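Peroxiredoxin PRX1, mitochondrial (Saccharomyces cerevisiae, PDB 5YKJ) probably reduces peroxides in mitochondria as a 1-Cys peroxiredoxin whose oxidised thiol is resolved through the glutathione and thioredoxin systems. Local coordinates at residues A[127-132]-A[142-147]. Numbering follows the deposited sequence.
Sequences VRSVFV and IFTYPS
Phe143 O takes two donors: the backbone N of Val130 at 2.8 Å and a water that also donates to Arg128 O and accepts from Tyr145 N. With Phe143 N returning a bond of 3.1 Å to Val130 O, Val130 and Phe143 form a hydrogen-bonded antiparallel pair of the hairpin 129-133/139-144, whose second strand is outermost, within this chain, in the five-stranded thioredoxin-fold sheet. The water thus bridges the two segments beside this pair. Phe143 has CG wedged between its backbone N and carbonyl carbon (chi1 68°), which folds the ring back over Val130; Val130 CB sits 3.7 Å from the ring centroid, a CH-pi contact over the face. On the opposite face of the sheet, Ser129 OG and Thr144 OG1 share a hydrogen bond of 2.7 Å, and Phe131 CD2 lies 3.9 Å from Ile142 CG1. Next to Ser129, Arg128, bent at chi2 and chi3, gives NE to Tyr145 O at 2.8 Å, from above the carbonyl plane, and NH2 weakly to Pro146 O, while Ser147 CA lies over one face of its guanidinium, toward the rim. NH1 forms a salt bridge with Glu47. A leucine in place of Arg128 would probably leave Tyr145 O without this donor and Glu47 without this positive partner. One guanidinium thus ties the backbone carbonyls of Tyr145 and, weakly, Pro146 to an acidic side chain of helix 46-53.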
ATOM      1  N   VAL A 127       1.786 -13.172  -6.752  1.00  7.32           N
ATOM      2  CA  VAL A 127       0.660 -12.372  -6.239  1.00  7.58           C
ATOM      3  C   VAL A 127       1.029 -11.884  -4.852  1.00  8.39           C
ATOM      4  O   VAL A 127       0.563 -12.319  -3.882  1.00  7.75           O
ATOM      5  CB  VAL A 127      -0.621 -13.170  -6.236  1.00  6.85           C
ATOM      6  CG1 VAL A 127      -1.770 -12.285  -5.783  1.00  8.71           C
ATOM      7  CG2 VAL A 127      -0.895 -13.643  -7.647  1.00  9.15           C
ATOM      8  N   ARG A 128       1.969 -10.977  -4.864  1.00  6.19           N
ATOM      9  CA  ARG A 128       2.579 -10.492  -3.661  1.00  6.05           C
ATOM     10  C   ARG A 128       2.917  -9.009  -3.619  1.00  9.66           C
ATOM     11  O   ARG A 128       3.640  -8.594  -2.785  1.00 10.18           O
ATOM     12  CB  ARG A 128       3.896 -11.259  -3.438  1.00  8.00           C
ATOM     13  CG  ARG A 128       3.766 -12.580  -2.728  1.00  8.68           C
ATOM     14  CD  ARG A 128       3.339 -12.398  -1.288  1.00  9.58           C
ATOM     15  NE  ARG A 128       4.422 -11.946  -0.435  1.00 10.53           N
ATOM     16  CZ  ARG A 128       4.296 -11.614   0.839  1.00  8.31           C
ATOM     17  NH1 ARG A 128       3.144 -11.696   1.432  1.00 12.93           N
ATOM     18  NH2 ARG A 128       5.331 -11.223   1.531  1.00  8.19           N
ATOM     19  N   SER A 129       2.396  -8.277  -4.563  1.00  6.55           N
ATOM     20  CA  SER A 129       2.677  -6.866  -4.602  1.00  5.89           C
ATOM     21  C   SER A 129       1.856  -6.046  -3.636  1.00 10.16           C
ATOM     22  O   SER A 129       0.808  -6.389  -3.296  1.00  9.23           O
ATOM     23  CB  SER A 129       2.532  -6.312  -6.021  1.00  8.73           C
ATOM     24  OG  SER A 129       3.367  -6.973  -6.906  1.00 10.36           O
ATOM     25  N   VAL A 130       2.449  -4.943  -3.232  1.00  5.92           N
ATOM     26  CA  VAL A 130       1.795  -3.961  -2.402  1.00  7.30           C
ATOM     27  C   VAL A 130       1.796  -2.654  -3.201  1.00  7.48           C
ATOM     28  O   VAL A 130       2.773  -2.254  -3.666  1.00  8.26           O
ATOM     29  CB  VAL A 130       2.483  -3.721  -1.033  1.00  8.57           C
ATOM     30  CG1 VAL A 130       1.761  -2.636  -0.229  1.00  9.46           C
ATOM     31  CG2 VAL A 130       2.446  -4.983  -0.212  1.00  9.38           C
ATOM     32  N   PHE A 131       0.625  -2.069  -3.344  1.00  6.49           N
ATOM     33  CA  PHE A 131       0.489  -0.830  -4.060  1.00  6.13           C
ATOM     34  C   PHE A 131      -0.010   0.289  -3.129  1.00 10.28           C
ATOM     35  O   PHE A 131      -0.983   0.110  -2.501  1.00 10.31           O
ATOM     36  CB  PHE A 131      -0.555  -0.989  -5.207  1.00  6.32           C
ATOM     37  CG  PHE A 131      -0.294  -2.132  -6.163  1.00  7.98           C
ATOM     38  CD1 PHE A 131      -0.693  -3.429  -5.885  1.00  6.24           C
ATOM     39  CD2 PHE A 131       0.335  -1.909  -7.375  1.00  8.32           C
ATOM     40  CE1 PHE A 131      -0.452  -4.444  -6.751  1.00  8.75           C
ATOM     41  CE2 PHE A 131       0.563  -2.967  -8.242  1.00  8.10           C
ATOM     42  CZ  PHE A 131       0.142  -4.190  -7.925  1.00  6.94           C
ATOM     43  N   VAL A 132       0.710   1.407  -3.062  1.00  6.82           N
ATOM     44  CA  VAL A 132       0.282   2.558  -2.294  1.00  6.89           C
ATOM     45  C   VAL A 132      -0.363   3.498  -3.298  1.00 10.42           C
ATOM     46  O   VAL A 132       0.252   3.875  -4.239  1.00  9.55           O
ATOM     47  CB  VAL A 132       1.463   3.227  -1.657  1.00  6.61           C
ATOM     48  CG1 VAL A 132       1.019   4.454  -0.880  1.00  8.71           C
ATOM     49  CG2 VAL A 132       2.174   2.254  -0.768  1.00  8.36           C
ATOM     50  N   ILE A 142       5.301   0.886  -5.264  1.00  6.05           N
ATOM     51  CA  ILE A 142       5.058  -0.529  -5.353  1.00  7.57           C
ATOM     52  C   ILE A 142       6.206  -1.312  -4.758  1.00  9.85           C
ATOM     53  O   ILE A 142       7.295  -0.934  -4.882  1.00  9.72           O
ATOM     54  CB  ILE A 142       4.908  -0.960  -6.848  1.00  9.31           C
ATOM     55  CG1 ILE A 142       3.850  -0.142  -7.553  1.00  9.10           C
ATOM     56  CG2 ILE A 142       4.514  -2.423  -7.002  1.00 11.42           C
ATOM     57  CD1 ILE A 142       3.770  -0.450  -9.018  1.00 13.67           C
ATOM     58  N   PHE A 143       5.870  -2.395  -4.096  1.00  7.64           N
ATOM     59  CA  PHE A 143       6.888  -3.283  -3.654  1.00  7.54           C
ATOM     60  C   PHE A 143       6.412  -4.723  -3.643  1.00  6.69           C
ATOM     61  O   PHE A 143       5.297  -4.986  -3.327  1.00  8.63           O
ATOM     62  CB  PHE A 143       7.560  -2.824  -2.376  1.00 17.26           C
ATOM     63  CG  PHE A 143       6.723  -2.859  -1.162  1.00 15.05           C
ATOM     64  CD1 PHE A 143       6.683  -3.985  -0.391  1.00 19.79           C
ATOM     65  CD2 PHE A 143       6.030  -1.757  -0.751  1.00 13.82           C
ATOM     66  CE1 PHE A 143       5.952  -4.041   0.727  1.00 15.71           C
ATOM     67  CE2 PHE A 143       5.286  -1.801   0.387  1.00 17.68           C
ATOM     68  CZ  PHE A 143       5.261  -2.940   1.137  1.00 16.89           C
ATOM     69  N   THR A 144       7.317  -5.612  -4.028  1.00  9.16           N
ATOM     70  CA  THR A 144       7.016  -7.034  -4.092  1.00  7.51           C
ATOM     71  C   THR A 144       8.030  -7.920  -3.398  1.00 10.65           C
ATOM     72  O   THR A 144       9.078  -8.099  -3.857  1.00  7.88           O
ATOM     73  CB  THR A 144       6.790  -7.519  -5.540  1.00  7.00           C
ATOM     74  OG1 THR A 144       5.961  -6.612  -6.256  1.00 10.43           O
ATOM     75  CG2 THR A 144       6.165  -8.893  -5.541  1.00  5.82           C
ATOM     76  N   TYR A 145       7.611  -8.454  -2.254  1.00  7.86           N
ATOM     77  CA  TYR A 145       8.374  -9.382  -1.484  1.00  9.35           C
ATOM     78  C   TYR A 145       7.764 -10.775  -1.721  1.00 10.88           C
ATOM     79  O   TYR A 145       6.637 -10.933  -1.823  1.00  8.11           O
ATOM     80  CB  TYR A 145       8.286  -9.103   0.020  1.00  5.92           C
ATOM     81  CG  TYR A 145       8.958  -7.860   0.596  1.00  9.82           C
ATOM     82  CD1 TYR A 145       9.305  -6.784  -0.185  1.00 10.60           C
ATOM     83  CD2 TYR A 145       9.227  -7.797   1.925  1.00 11.08           C
ATOM     84  CE1 TYR A 145       9.920  -5.684   0.350  1.00 11.01           C
ATOM     85  CE2 TYR A 145       9.820  -6.702   2.472  1.00 10.36           C
ATOM     86  CZ  TYR A 145      10.151  -5.641   1.668  1.00 11.34           C
ATOM     87  OH  TYR A 145      10.715  -4.525   2.184  1.00 11.11           O
ATOM     88  N   PRO A 146       8.677 -11.735  -1.809  1.00  7.58           N
ATOM     89  CA  PRO A 146       8.202 -13.073  -2.025  1.00  8.49           C
ATOM     90  C   PRO A 146       7.433 -13.635  -0.748  1.00  9.32           C
ATOM     91  O   PRO A 146       7.609 -13.062   0.270  1.00  8.63           O
ATOM     92  CB  PRO A 146       9.440 -13.912  -2.235  1.00  7.27           C
ATOM     93  CG  PRO A 146      10.466 -13.203  -1.453  1.00  8.75           C
ATOM     94  CD  PRO A 146      10.125 -11.725  -1.563  1.00  8.54           C
ATOM     95  N   SER A 147       6.600 -14.682  -0.799  0.63  9.48           N
ATOM     96  CA  SER A 147       5.775 -15.089   0.260  0.63 17.25           C
ATOM     97  C   SER A 147       6.608 -15.610   1.380  0.63 18.58           C
ATOM     98  O   SER A 147       6.170 -15.939   2.393  0.63 15.18           O
ATOM     99  CB  SER A 147       4.854 -16.167  -0.252  0.63 14.66           C
ATOM    100  OG  SER A 147       5.581 -17.262  -0.707  0.63 14.93           O
TER
HETATM  101  O   HOH W   1       5.208  -7.008  -1.011  1.00  9.61           O